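Local coordinates for protein yojF (Bacillus subtilis, PDB 1NJH) that is of unknown function but assembles as two chains, each built round a curled antiparallel beta sheet, at residues P23-L28 / I50-V55; L28-G33 / T45-I50; E82-Y87 / L95-H100; E91-L96 / I112-F117. All coordinates share one frame; numbering follows the deposited sequence. Where two conformers were deposited one is given.

Contact 1. Residues P23-L28 / I50-V55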
loop_
_atom_site.group_PDB
_atom_site.type_symbol
_atom_site.label_atom_id
_atom_site.label_comp_id
_atom_site.label_asym_id
_atom_site.label_seq_id
_atom_site.Cartn_x
_atom_site.Cartn_y
_atom_site.Cartn_z
ATOM N N PRO A 23 -0.574 16.364 -8.830
ATOM C CA PRO A 23 -0.263 14.943 -9.017
ATOM C C PRO A 23 1.140 14.578 -8.565
ATOM O O PRO A 23 2.106 15.241 -8.936
ATOM C CB PRO A 23 -0.440 14.750 -10.523
ATOM C CG PRO A 23 -1.475 15.784 -10.881
ATOM C CD PRO A 23 -0.999 16.978 -10.100
ATOM N N VAL A 24 1.252 13.534 -7.750
ATOM C CA VAL A 24 2.554 13.071 -7.294
ATOM C C VAL A 24 2.585 11.557 -7.369
ATOM O O VAL A 24 1.552 10.917 -7.557
ATOM C CB VAL A 24 2.873 13.531 -5.845
ATOM C CG1 VAL A 24 3.009 15.046 -5.820
ATOM C CG2 VAL A 24 1.792 13.050 -4.872
ATOM N N TYR A 25 3.781 10.994 -7.280
ATOM C CA TYR A 25 3.927 9.552 -7.318
ATOM C C TYR A 25 4.235 9.075 -5.912
ATOM O O TYR A 25 4.986 9.716 -5.179
ATOM C CB TYR A 25 5.070 9.157 -8.252
ATOM C CG TYR A 25 4.742 9.404 -9.702
ATOM C CD1 TYR A 25 4.967 10.651 -10.283
ATOM C CD2 TYR A 25 4.176 8.402 -10.484
ATOM C CE1 TYR A 25 4.642 10.891 -11.610
ATOM C CE2 TYR A 25 3.839 8.634 -11.813
ATOM C CZ TYR A 25 4.078 9.881 -12.367
ATOM O OH TYR A 25 3.767 10.115 -13.686
ATOM N N ILE A 26 3.676 7.931 -5.547
ATOM C CA ILE A 26 3.895 7.389 -4.227
ATOM C C ILE A 26 4.472 5.966 -4.223
ATOM O O ILE A 26 4.142 5.132 -5.087
ATOM C CB ILE A 26 2.544 7.406 -3.430
ATOM C CG1 ILE A 26 2.154 8.868 -3.150
ATOM C CG2 ILE A 26 2.654 6.576 -2.145
ATOM C CD1 ILE A 26 1.021 9.052 -2.213
ATOM N N HIS A 27 5.376 5.726 -3.281
ATOM C CA HIS A 27 5.915 4.401 -3.062
ATOM C C HIS A 27 5.521 4.099 -1.610
ATOM O O HIS A 27 5.834 4.886 -0.710
ATOM C CB HIS A 27 7.439 4.350 -3.182
ATOM C CG HIS A 27 7.983 2.967 -3.013
ATOM N ND1 HIS A 27 8.367 2.454 -1.791
ATOM C CD2 HIS A 27 8.105 1.953 -3.901
ATOM C CE1 HIS A 27 8.703 1.183 -1.938
ATOM N NE2 HIS A 27 8.552 0.855 -3.207
ATOM N N LEU A 28 4.824 2.985 -1.380
ATOM C CA LEU A 28 4.403 2.587 -0.036
ATOM C C LEU A 28 4.674 1.107 0.045
ATOM O O LEU A 28 4.124 0.327 -0.732
ATOM C CB LEU A 28 2.916 2.856 0.174
ATOM C CG LEU A 28 2.363 2.412 1.535
ATOM C CD1 LEU A 28 3.054 3.169 2.664
ATOM C CD2 LEU A 28 0.857 2.635 1.559
ATOM N N ILE A 50 3.158 -0.836 -3.153
ATOM C CA ILE A 50 2.541 -0.088 -4.243
ATOM C C ILE A 50 3.639 0.892 -4.664
ATOM O O ILE A 50 4.165 1.649 -3.853
ATOM C CB ILE A 50 1.196 0.611 -3.886
ATOM C CG1 ILE A 50 0.591 1.179 -5.184
ATOM C CG2 ILE A 50 1.393 1.682 -2.833
ATOM C CD1 ILE A 50 -0.878 1.558 -5.123
ATOM N N ARG A 51 3.979 0.841 -5.945
ATOM C CA ARG A 51 5.017 1.691 -6.486
ATOM C C ARG A 51 4.477 2.548 -7.615
ATOM O O ARG A 51 3.765 2.071 -8.498
ATOM C CB ARG A 51 6.175 0.831 -6.994
ATOM C CG ARG A 51 7.377 1.631 -7.459
ATOM C CD ARG A 51 8.548 0.697 -7.720
ATOM N NE ARG A 51 9.799 1.406 -7.978
ATOM C CZ ARG A 51 10.486 2.094 -7.071
ATOM N NH1 ARG A 51 10.054 2.186 -5.823
ATOM N NH2 ARG A 51 11.623 2.680 -7.414
ATOM N N ASN A 52 4.806 3.830 -7.563
ATOM C CA ASN A 52 4.366 4.766 -8.580
ATOM C C ASN A 52 2.872 4.860 -8.778
ATOM O O ASN A 52 2.387 4.898 -9.909
ATOM C CB ASN A 52 5.068 4.502 -9.917
ATOM C CG ASN A 52 6.525 4.882 -9.860
ATOM O OD1 ASN A 52 6.896 5.840 -9.178
ATOM N ND2 ASN A 52 7.368 4.135 -10.566
ATOM N N ALA A 53 2.149 4.870 -7.662
ATOM C CA ALA A 53 0.706 5.067 -7.703
ATOM C C ALA A 53 0.677 6.573 -7.914
ATOM O O ALA A 53 1.456 7.299 -7.283
ATOM C CB ALA A 53 0.067 4.717 -6.353
ATOM N N LYS A 54 -0.169 7.044 -8.821
ATOM C CA LYS A 54 -0.259 8.466 -9.078
ATOM C C LYS A 54 -1.504 8.959 -8.361
ATOM O O LYS A 54 -2.600 8.431 -8.564
ATOM C CB LYS A 54 -0.365 8.739 -10.583
ATOM C CG LYS A 54 -0.002 10.164 -10.977
ATOM C CD LYS A 54 -0.104 10.362 -12.485
ATOM C CE LYS A 54 0.355 11.748 -12.896
ATOM N NZ LYS A 54 1.775 11.985 -12.528
ATOM N N VAL A 55 -1.321 9.945 -7.495
ATOM C CA VAL A 55 -2.433 10.496 -6.731
ATOM C C VAL A 55 -2.261 11.994 -6.519
ATOM O O VAL A 55 -1.171 12.552 -6.689
ATOM C CB VAL A 55 -2.530 9.858 -5.310
ATOM C CG1 VAL A 55 -2.513 8.338 -5.401
ATOM C CG2 VAL A 55 -1.383 10.350 -4.442
#
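P23 lays its CB against K54 CE, 3.9 Å away, beside the antiparallel pairing of strands 24-32 and 45-63, which is broken by a G1 beta bulge. V24 and V55 come next as a hydrogen-bonded pair: V24 N reaches V55 O at 2.8 Å, and V55 N returns a bond to V24 O. On the other face of the sheet, Y25 stands opposite K54. K54 CG lies over one face of the tyrosine ring, toward its rim, and a bend at the last torsion (chi4 61°) brings K54 NZ to 3.0 Å from Y25 OH. Y25 OH makes a weak hydrogen bond to E76 of the second subunit. With an alanine here, K54 would lose the ring it rests against, and its amino end would probably swing more freely. At I26 comes the bulge: N52, in a left-handed backbone conformation, and A53 both face this residue. I26 N bonds to A53 O at 2.9 Å, while the return bond from A53 N to I26 O stretches to 3.3 Å. N52 OD1 accepts from F117 N. I26 CD1 meets V55 CG2 at 3.5 Å. Regular pairing resumes at L28, whose CB rests on I50 CG2 at 3.6 Å.

Contact 2. Residues L28-G33 / T45-I50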
loop_
_atom_site.group_PDB
_atom_site.type_symbol
_atom_site.label_atom_id
_atom_site.label_comp_id
_atom_site.label_asym_id
_atom_site.label_seq_id
_atom_site.Cartn_x
_atom_site.Cartn_y
_atom_site.Cartn_z
ATOM N N LEU A 28 4.824 2.985 -1.380
ATOM C CA LEU A 28 4.403 2.587 -0.036
ATOM C C LEU A 28 4.674 1.107 0.045
ATOM O O LEU A 28 4.124 0.327 -0.732
ATOM C CB LEU A 28 2.916 2.856 0.174
ATOM C CG LEU A 28 2.363 2.412 1.535
ATOM C CD1 LEU A 28 3.054 3.169 2.664
ATOM C CD2 LEU A 28 0.857 2.635 1.559
ATOM N N GLU A 29 5.514 0.721 0.992
ATOM C CA GLU A 29 5.918 -0.672 1.110
ATOM C C GLU A 29 6.105 -1.105 2.564
ATOM O O GLU A 29 6.537 -0.315 3.411
ATOM C CB GLU A 29 7.234 -0.839 0.320
ATOM C CG GLU A 29 7.988 -2.158 0.530
ATOM C CD GLU A 29 9.266 -2.258 -0.315
ATOM O OE1 GLU A 29 9.835 -1.211 -0.700
ATOM O OE2 GLU A 29 9.721 -3.397 -0.587
ATOM N N THR A 30 5.766 -2.360 2.838
ATOM C CA THR A 30 5.932 -2.943 4.170
ATOM C C THR A 30 6.668 -4.264 3.981
ATOM O O THR A 30 6.351 -5.040 3.084
ATOM C CB THR A 30 4.572 -3.209 4.901
ATOM O OG1 THR A 30 3.706 -4.001 4.082
ATOM C CG2 THR A 30 3.886 -1.907 5.214
ATOM N N THR A 31 7.652 -4.507 4.834
ATOM C CA THR A 31 8.455 -5.725 4.752
ATOM C C THR A 31 8.563 -6.369 6.130
ATOM O O THR A 31 8.306 -5.720 7.142
ATOM C CB THR A 31 9.869 -5.401 4.261
ATOM O OG1 THR A 31 10.440 -4.399 5.111
ATOM C CG2 THR A 31 9.836 -4.880 2.830
ATOM N N THR A 32 8.946 -7.644 6.163
ATOM C CA THR A 32 9.093 -8.365 7.426
ATOM C C THR A 32 10.233 -9.373 7.360
ATOM O O THR A 32 10.862 -9.550 6.316
ATOM C CB THR A 32 7.813 -9.136 7.800
ATOM O OG1 THR A 32 7.574 -10.167 6.835
ATOM C CG2 THR A 32 6.624 -8.195 7.839
ATOM N N GLY A 33 10.490 -10.039 8.482
ATOM C CA GLY A 33 11.551 -11.029 8.533
ATOM C C GLY A 33 11.025 -12.419 8.835
ATOM O O GLY A 33 9.847 -12.713 8.625
ATOM N N THR A 45 11.550 -9.945 3.589
ATOM C CA THR A 45 10.565 -10.268 2.564
ATOM C C THR A 45 9.511 -9.169 2.439
ATOM O O THR A 45 9.046 -8.624 3.441
ATOM C CB THR A 45 9.860 -11.603 2.875
ATOM O OG1 THR A 45 9.217 -11.522 4.152
ATOM C CG2 THR A 45 10.869 -12.739 2.891
ATOM N N VAL A 46 9.146 -8.842 1.204
ATOM C CA VAL A 46 8.140 -7.815 0.960
ATOM C C VAL A 46 6.757 -8.375 1.282
ATOM O O VAL A 46 6.460 -9.527 0.962
ATOM C CB VAL A 46 8.174 -7.351 -0.515
ATOM C CG1 VAL A 46 7.023 -6.397 -0.793
ATOM C CG2 VAL A 46 9.505 -6.662 -0.813
ATOM N N VAL A 47 5.922 -7.569 1.928
ATOM C CA VAL A 47 4.570 -7.991 2.284
ATOM C C VAL A 47 3.550 -7.289 1.380
ATOM O O VAL A 47 2.778 -7.941 0.677
ATOM C CB VAL A 47 4.260 -7.662 3.776
ATOM C CG1 VAL A 47 2.787 -7.934 4.104
ATOM C CG2 VAL A 47 5.161 -8.500 4.678
ATOM N N ALA A 48 3.546 -5.962 1.412
ATOM C CA ALA A 48 2.628 -5.171 0.592
ATOM C C ALA A 48 3.466 -4.121 -0.098
ATOM O O ALA A 48 4.380 -3.549 0.498
ATOM C CB ALA A 48 1.559 -4.502 1.450
ATOM N N TYR A 49 3.106 -3.812 -1.334
ATOM C CA TYR A 49 3.910 -2.899 -2.098
ATOM C C TYR A 49 3.100 -2.164 -3.159
ATOM O O TYR A 49 2.382 -2.792 -3.940
ATOM C CB TYR A 49 4.993 -3.788 -2.739
ATOM C CG TYR A 49 6.026 -3.172 -3.640
ATOM C CD1 TYR A 49 7.330 -2.978 -3.184
ATOM C CD2 TYR A 49 5.746 -2.906 -4.984
ATOM C CE1 TYR A 49 8.346 -2.540 -4.043
ATOM C CE2 TYR A 49 6.755 -2.471 -5.857
ATOM C CZ TYR A 49 8.052 -2.293 -5.375
ATOM O OH TYR A 49 9.065 -1.884 -6.213
ATOM N N ILE A 50 3.158 -0.836 -3.153
ATOM C CA ILE A 50 2.541 -0.088 -4.243
ATOM C C ILE A 50 3.639 0.892 -4.664
ATOM O O ILE A 50 4.165 1.649 -3.853
ATOM C CB ILE A 50 1.196 0.611 -3.886
ATOM C CG1 ILE A 50 0.591 1.179 -5.184
ATOM C CG2 ILE A 50 1.393 1.682 -2.833
ATOM C CD1 ILE A 50 -0.878 1.558 -5.123
#
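E29 reaches over to Y49 and V46 on the neighbouring strand, in an antiparallel pairing of strands 24-32 and 45-63 that carries a classic beta bulge. Its CB is nearest A48 O, 3.9 Å away, with Y49 CD1 a little further. With CG anti to the backbone N (chi1 168°) and the chain extended beyond it, the glutamate runs on past the ring: CG is 3.9 Å from both A48 O and Y49 CD1, and CD is 3.5 Å from Y49 CD1, at the ring edge. The carboxylate stands almost perpendicular to the ring, the two planes 85° apart. OE1 stays beside the CD1-CE1 edge, whereas OE2, close to the ring plane, goes on to touch V46 CG2 at 3.3 Å. H27 also meets the Y49 ring, edge-to-face.

The bulge lies at T30, which V47 and A48 both face. T30 O takes a sound bond from V47 N at 2.8 Å and a weak one from A48 N at 3.4 Å. T30 OG1, itself a weak acceptor for A48 N, also makes a weak hydrogen bond to T30 OG1 of the second subunit, so the irregular spot lies at the dimer interface. Y49 and I50 pair with a strand of that subunit too, and the sheet continues into it. Further along, T32 and V47 cross at about a right angle, their CG2 methyls tight at 3.5 Å. Past them, T32 O accepts from T45 N at 2.8 Å.

Contact 3. Residues E82-Y87 / L95-H100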
loop_
_atom_site.group_PDB
_atom_site.type_symbol
_atom_site.label_atom_id
_atom_site.label_comp_id
_atom_site.label_asym_id
_atom_site.label_seq_id
_atom_site.Cartn_x
_atom_site.Cartn_y
_atom_site.Cartn_z
ATOM N N GLU A 82 1.940 3.980 9.393
ATOM C CA GLU A 82 2.258 4.123 10.821
ATOM C C GLU A 82 3.621 3.490 11.102
ATOM O O GLU A 82 4.029 2.560 10.410
ATOM C CB GLU A 82 1.190 3.423 11.667
ATOM C CG GLU A 82 1.595 3.102 13.113
ATOM C CD GLU A 82 1.694 4.332 14.001
ATOM O OE1 GLU A 82 2.709 5.065 13.925
ATOM O OE2 GLU A 82 0.742 4.570 14.776
ATOM N N GLY A 83 4.318 3.999 12.114
ATOM C CA GLY A 83 5.617 3.456 12.472
ATOM C C GLY A 83 6.796 4.162 11.840
ATOM O O GLY A 83 7.902 3.627 11.839
ATOM N N LEU A 84 6.571 5.354 11.300
ATOM C CA LEU A 84 7.647 6.116 10.667
ATOM C C LEU A 84 8.532 6.781 11.723
ATOM O O LEU A 84 8.026 7.401 12.662
ATOM C CB LEU A 84 7.047 7.179 9.749
ATOM C CG LEU A 84 6.198 6.585 8.610
ATOM C CD1 LEU A 84 5.483 7.718 7.889
ATOM C CD2 LEU A 84 7.071 5.782 7.627
ATOM N N THR A 85 9.847 6.661 11.563
ATOM C CA THR A 85 10.778 7.261 12.524
ATOM C C THR A 85 11.856 8.136 11.903
ATOM O O THR A 85 12.420 9.004 12.580
ATOM C CB THR A 85 11.502 6.181 13.362
ATOM O OG1 THR A 85 12.259 5.333 12.491
ATOM C CG2 THR A 85 10.505 5.350 14.157
ATOM N N GLU A 86 12.155 7.917 10.625
ATOM C CA GLU A 86 13.195 8.692 9.958
ATOM C C GLU A 86 12.768 9.228 8.603
ATOM O O GLU A 86 11.775 8.776 8.023
ATOM C CB GLU A 86 14.452 7.837 9.815
ATOM C CG GLU A 86 14.241 6.551 9.045
ATOM C CD GLU A 86 15.433 5.620 9.137
ATOM O OE1 GLU A 86 15.518 4.685 8.311
ATOM O OE2 GLU A 86 16.278 5.822 10.038
ATOM N N TYR A 87 13.526 10.191 8.090
ATOM C CA TYR A 87 13.198 10.798 6.810
ATOM C C TYR A 87 14.324 11.658 6.266
ATOM O O TYR A 87 15.364 11.835 6.901
ATOM C CB TYR A 87 11.976 11.712 6.966
ATOM C CG TYR A 87 12.319 13.103 7.491
ATOM C CD1 TYR A 87 12.102 14.237 6.709
ATOM C CD2 TYR A 87 12.875 13.277 8.756
ATOM C CE1 TYR A 87 12.435 15.513 7.177
ATOM C CE2 TYR A 87 13.208 14.550 9.236
ATOM C CZ TYR A 87 12.985 15.659 8.442
ATOM O OH TYR A 87 13.313 16.917 8.912
ATOM N N LEU A 95 10.404 13.391 -0.851
ATOM C CA LEU A 95 10.260 13.160 0.573
ATOM C C LEU A 95 10.276 11.652 0.808
ATOM O O LEU A 95 9.387 10.918 0.355
ATOM C CB LEU A 95 8.948 13.774 1.105
ATOM C CG LEU A 95 8.543 13.461 2.555
ATOM C CD1 LEU A 95 9.573 14.044 3.527
ATOM C CD2 LEU A 95 7.162 14.068 2.848
ATOM N N LEU A 96 11.313 11.209 1.505
ATOM C CA LEU A 96 11.510 9.801 1.832
ATOM C C LEU A 96 11.319 9.562 3.319
ATOM O O LEU A 96 11.996 10.174 4.147
ATOM C CB LEU A 96 12.928 9.366 1.448
ATOM C CG LEU A 96 13.406 9.807 0.070
ATOM C CD1 LEU A 96 14.792 9.259 -0.161
ATOM C CD2 LEU A 96 12.443 9.342 -0.999
HETATM N N MSE A 97 10.401 8.672 3.677
HETATM C CA MSE A 97 10.183 8.390 5.086
HETATM C C MSE A 97 10.224 6.888 5.325
HETATM O O MSE A 97 9.892 6.090 4.443
HETATM C CB MSE A 97 8.832 8.956 5.529
HETATM C CG MSE A 97 8.763 10.453 5.414
HETATM SE SE MSE A 97 6.945 11.058 5.608
HETATM C CE MSE A 97 6.289 10.541 3.846
ATOM N N ALA A 98 10.633 6.494 6.524
ATOM C CA ALA A 98 10.716 5.073 6.829
ATOM C C ALA A 98 10.735 4.789 8.314
ATOM O O ALA A 98 10.957 5.685 9.136
ATOM C CB ALA A 98 11.967 4.481 6.173
ATOM N N GLY A 99 10.499 3.528 8.650
ATOM C CA GLY A 99 10.517 3.100 10.030
ATOM C C GLY A 99 10.935 1.647 10.072
ATOM O O GLY A 99 10.703 0.908 9.124
ATOM N N HIS A 100 11.601 1.236 11.144
ATOM C CA HIS A 100 12.004 -0.158 11.273
ATOM C C HIS A 100 11.956 -0.569 12.734
ATOM O O HIS A 100 12.560 0.078 13.584
ATOM C CB HIS A 100 13.417 -0.392 10.734
ATOM C CG HIS A 100 13.878 -1.811 10.875
ATOM N ND1 HIS A 100 15.044 -2.158 11.522
ATOM C CD2 HIS A 100 13.308 -2.974 10.480
ATOM C CE1 HIS A 100 15.173 -3.473 11.520
ATOM N NE2 HIS A 100 14.132 -3.993 10.895
#
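Y87 presents its ring edge to L95: CD1 of the tyrosine and CD1 of the leucine are 4.1 Å apart, the methyl lying near the ring plane. Beyond the two segments the Y87 side chain packs on V12 of helix 9-18 and on I8, and its OH is hydrogen-bonded to D11. Nearer the backbone, Y87 CB touches CG of selenomethionine M97 at 3.8 Å, on the same face of the sheet.

The carboxylates behave differently. E86 sets its CG between its own N and carbonyl carbon (chi1 58°), which brings CG to 3.4 Å from A98 O and takes the chain on past A98 CB. E82 folds back within its own strand, OE1 accepting from G83 N at 2.6 Å through the anti lone pair.

A98 O is the shared acceptor, gripped by T85 N at 2.8 Å and by E86 N at 2.9 Å. The E86 bond points almost straight down the carbonyl, while the T85 donor is tilted 30° from its plane. In return A98 N bonds to E86 O at 3.0 Å. Beyond this point the strands part, segment 82-84 running 103° from segment 95-100. G99 CA comes to 3.2 Å from G83 O in a nearly linear CH-O contact. A side chain at G99 would collide with that oxygen, and at G83 the backbone angles would force a CB against the carbonyl O of E82. Two adjacent residues, T85 and E86, facing one opposite residue, A98, make a classic beta bulge, here in the hairpin of strands 78-89 and 95-101.

Contact 4. Residues E91-L96 / I112-F117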
loop_
_atom_site.group_PDB
_atom_site.type_symbol
_atom_site.label_atom_id
_atom_site.label_comp_id
_atom_site.label_asym_id
_atom_site.label_seq_id
_atom_site.Cartn_x
_atom_site.Cartn_y
_atom_site.Cartn_z
ATOM N N GLU A 91 18.146 15.076 -3.116
ATOM C CA GLU A 91 18.550 16.009 -4.160
ATOM C C GLU A 91 17.477 16.209 -5.220
ATOM O O GLU A 91 17.429 17.254 -5.879
ATOM C CB GLU A 91 19.846 15.528 -4.819
ATOM C CG GLU A 91 19.832 14.068 -5.262
ATOM C CD GLU A 91 19.947 13.087 -4.098
ATOM O OE1 GLU A 91 19.984 11.863 -4.350
ATOM O OE2 GLU A 91 20.004 13.537 -2.934
ATOM N N GLU A 92 16.617 15.208 -5.387
ATOM C CA GLU A 92 15.543 15.291 -6.370
ATOM C C GLU A 92 14.283 15.850 -5.729
ATOM O O GLU A 92 13.210 15.855 -6.333
ATOM C CB GLU A 92 15.271 13.911 -6.966
ATOM C CG GLU A 92 16.373 13.429 -7.894
ATOM C CD GLU A 92 16.264 11.954 -8.209
ATOM O OE1 GLU A 92 15.179 11.515 -8.650
ATOM O OE2 GLU A 92 17.265 11.231 -8.016
ATOM N N ASN A 93 14.431 16.339 -4.502
ATOM C CA ASN A 93 13.317 16.915 -3.769
ATOM C C ASN A 93 12.222 15.873 -3.533
ATOM O O ASN A 93 11.033 16.164 -3.666
ATOM C CB ASN A 93 12.742 18.108 -4.531
ATOM C CG ASN A 93 11.741 18.887 -3.710
ATOM O OD1 ASN A 93 12.067 19.401 -2.640
ATOM N ND2 ASN A 93 10.514 18.979 -4.206
ATOM N N ARG A 94 12.622 14.657 -3.192
ATOM C CA ARG A 94 11.632 13.621 -2.928
ATOM C C ARG A 94 11.606 13.385 -1.429
ATOM O O ARG A 94 12.657 13.225 -0.798
ATOM C CB ARG A 94 11.991 12.326 -3.672
ATOM C CG ARG A 94 12.033 12.487 -5.175
ATOM C CD ARG A 94 12.376 11.179 -5.868
ATOM N NE ARG A 94 13.637 10.610 -5.400
ATOM C CZ ARG A 94 14.202 9.529 -5.929
ATOM N NH1 ARG A 94 13.616 8.908 -6.946
ATOM N NH2 ARG A 94 15.342 9.061 -5.435
ATOM N N LEU A 95 10.404 13.391 -0.851
ATOM C CA LEU A 95 10.260 13.160 0.573
ATOM C C LEU A 95 10.276 11.652 0.808
ATOM O O LEU A 95 9.387 10.918 0.355
ATOM C CB LEU A 95 8.948 13.774 1.105
ATOM C CG LEU A 95 8.543 13.461 2.555
ATOM C CD1 LEU A 95 9.573 14.044 3.527
ATOM C CD2 LEU A 95 7.162 14.068 2.848
ATOM N N LEU A 96 11.313 11.209 1.505
ATOM C CA LEU A 96 11.510 9.801 1.832
ATOM C C LEU A 96 11.319 9.562 3.319
ATOM O O LEU A 96 11.996 10.174 4.147
ATOM C CB LEU A 96 12.928 9.366 1.448
ATOM C CG LEU A 96 13.406 9.807 0.070
ATOM C CD1 LEU A 96 14.792 9.259 -0.161
ATOM C CD2 LEU A 96 12.443 9.342 -0.999
ATOM N N ILE A 112 7.323 10.126 -1.480
ATOM C CA ILE A 112 6.520 10.986 -2.344
ATOM C C ILE A 112 7.444 11.752 -3.287
ATOM O O ILE A 112 8.429 12.330 -2.838
ATOM C CB ILE A 112 5.715 11.999 -1.477
ATOM C CG1 ILE A 112 4.898 11.230 -0.430
ATOM C CG2 ILE A 112 4.834 12.871 -2.363
ATOM C CD1 ILE A 112 4.157 12.079 0.587
ATOM N N SER A 113 7.096 11.772 -4.572
ATOM C CA SER A 113 7.898 12.449 -5.591
ATOM C C SER A 113 7.029 13.035 -6.695
ATOM O O SER A 113 5.949 12.528 -6.983
ATOM C CB SER A 113 8.889 11.453 -6.202
ATOM O OG SER A 113 9.710 12.064 -7.196
ATOM N N GLU A 114 7.506 14.110 -7.319
ATOM C CA GLU A 114 6.778 14.729 -8.409
ATOM C C GLU A 114 6.991 13.908 -9.684
ATOM O O GLU A 114 6.243 14.030 -10.651
ATOM C CB GLU A 114 7.265 16.163 -8.616
ATOM C CG GLU A 114 7.224 17.002 -7.353
ATOM C CD GLU A 114 7.803 18.389 -7.547
ATOM O OE1 GLU A 114 7.201 19.184 -8.299
ATOM O OE2 GLU A 114 8.862 18.682 -6.950
ATOM N N LYS A 115 8.011 13.057 -9.675
ATOM C CA LYS A 115 8.306 12.221 -10.831
ATOM C C LYS A 115 8.327 10.749 -10.436
ATOM O O LYS A 115 8.514 10.424 -9.273
ATOM C CB LYS A 115 9.669 12.590 -11.416
ATOM C CG LYS A 115 9.744 13.982 -12.000
ATOM C CD LYS A 115 11.156 14.262 -12.472
ATOM C CE LYS A 115 11.311 15.683 -12.972
ATOM N NZ LYS A 115 12.733 15.947 -13.329
ATOM N N PRO A 116 8.139 9.841 -11.408
ATOM C CA PRO A 116 8.146 8.402 -11.131
ATOM C C PRO A 116 9.430 7.940 -10.447
ATOM O O PRO A 116 10.528 8.453 -10.715
ATOM C CB PRO A 116 8.017 7.778 -12.527
ATOM C CG PRO A 116 7.224 8.787 -13.271
ATOM C CD PRO A 116 7.851 10.089 -12.833
ATOM N N PHE A 117 9.299 6.959 -9.566
ATOM C CA PHE A 117 10.467 6.398 -8.904
ATOM C C PHE A 117 11.054 5.346 -9.846
ATOM O O PHE A 117 10.316 4.535 -10.397
ATOM C CB PHE A 117 10.059 5.695 -7.613
ATOM C CG PHE A 117 9.710 6.626 -6.500
ATOM C CD1 PHE A 117 10.708 7.165 -5.700
ATOM C CD2 PHE A 117 8.385 6.991 -6.270
ATOM C CE1 PHE A 117 10.392 8.068 -4.676
ATOM C CE2 PHE A 117 8.057 7.887 -5.252
ATOM C CZ PHE A 117 9.055 8.425 -4.459
HETATM O O HOH W 1 11.787 14.379 -8.639
HETATM O O HOH W 2 10.056 15.496 -6.163
HETATM O O HOH W 3 11.411 10.286 -8.589
#
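S113 OG, pressed against the aliphatic part of R94 with CD and CG both at 3.1 Å, accepts from two waters at the open end of the beta hairpin of strands 95-101 and 106-113. Water 3 gives the stronger bond, 2.8 Å to S113 OG; water 1 gives a weak one and also donates to E92 O. Water 3 also accepts from R94 NH1 and donates to P116 O, tying the arginine to the turn after the strand. The R94 chain, bent at chi3 (-56°), runs alongside F117 in the opposite direction, guanidinium and ring planes 26° apart, with NH1 3.6 Å from F117 CD1. R94 NE makes a salt bridge to D90; E92 OE1 sits over one face of the guanidinium, 3.5 Å from NH1, attracted by charge alone. A leucine in place of the arginine would probably leave D90 without its salt-bridge mate and water 3 short of a donor. Alongside, L95 and I112 form a hydrogen-bonded pair, I112 N to L95 O at 2.9 Å. Water 2 lies 2.8 Å from N93 O and accepts from E114 N. N93 ND2 bonds E114 OE2 on its anti side at 3.2 Å, 25° out of the carboxylate plane.

Overall arrangement
Contacts 1 and 2 are successive lengths of one strand pair, sharing L28 and I50, their centres about 15 Å apart; H27 and Y49 touch where they join, and both border the second subunit. Contact 4 lies about 10 Å from contact 1, centre to centre, and is tied to it by hydrogen bonds from Y25 N to S113 O and from F117 N to N52 OD1, each 2.7 Å. Contacts 3 and 4 share L95 and L96, on the strand common to two hairpins, and M97 CE meets I112 CD1 at 4.2 Å. Contacts 2 and 3 do not touch, their nearest atoms being about 6 Å apart, though all four contacts belong to the same curled antiparallel sheet.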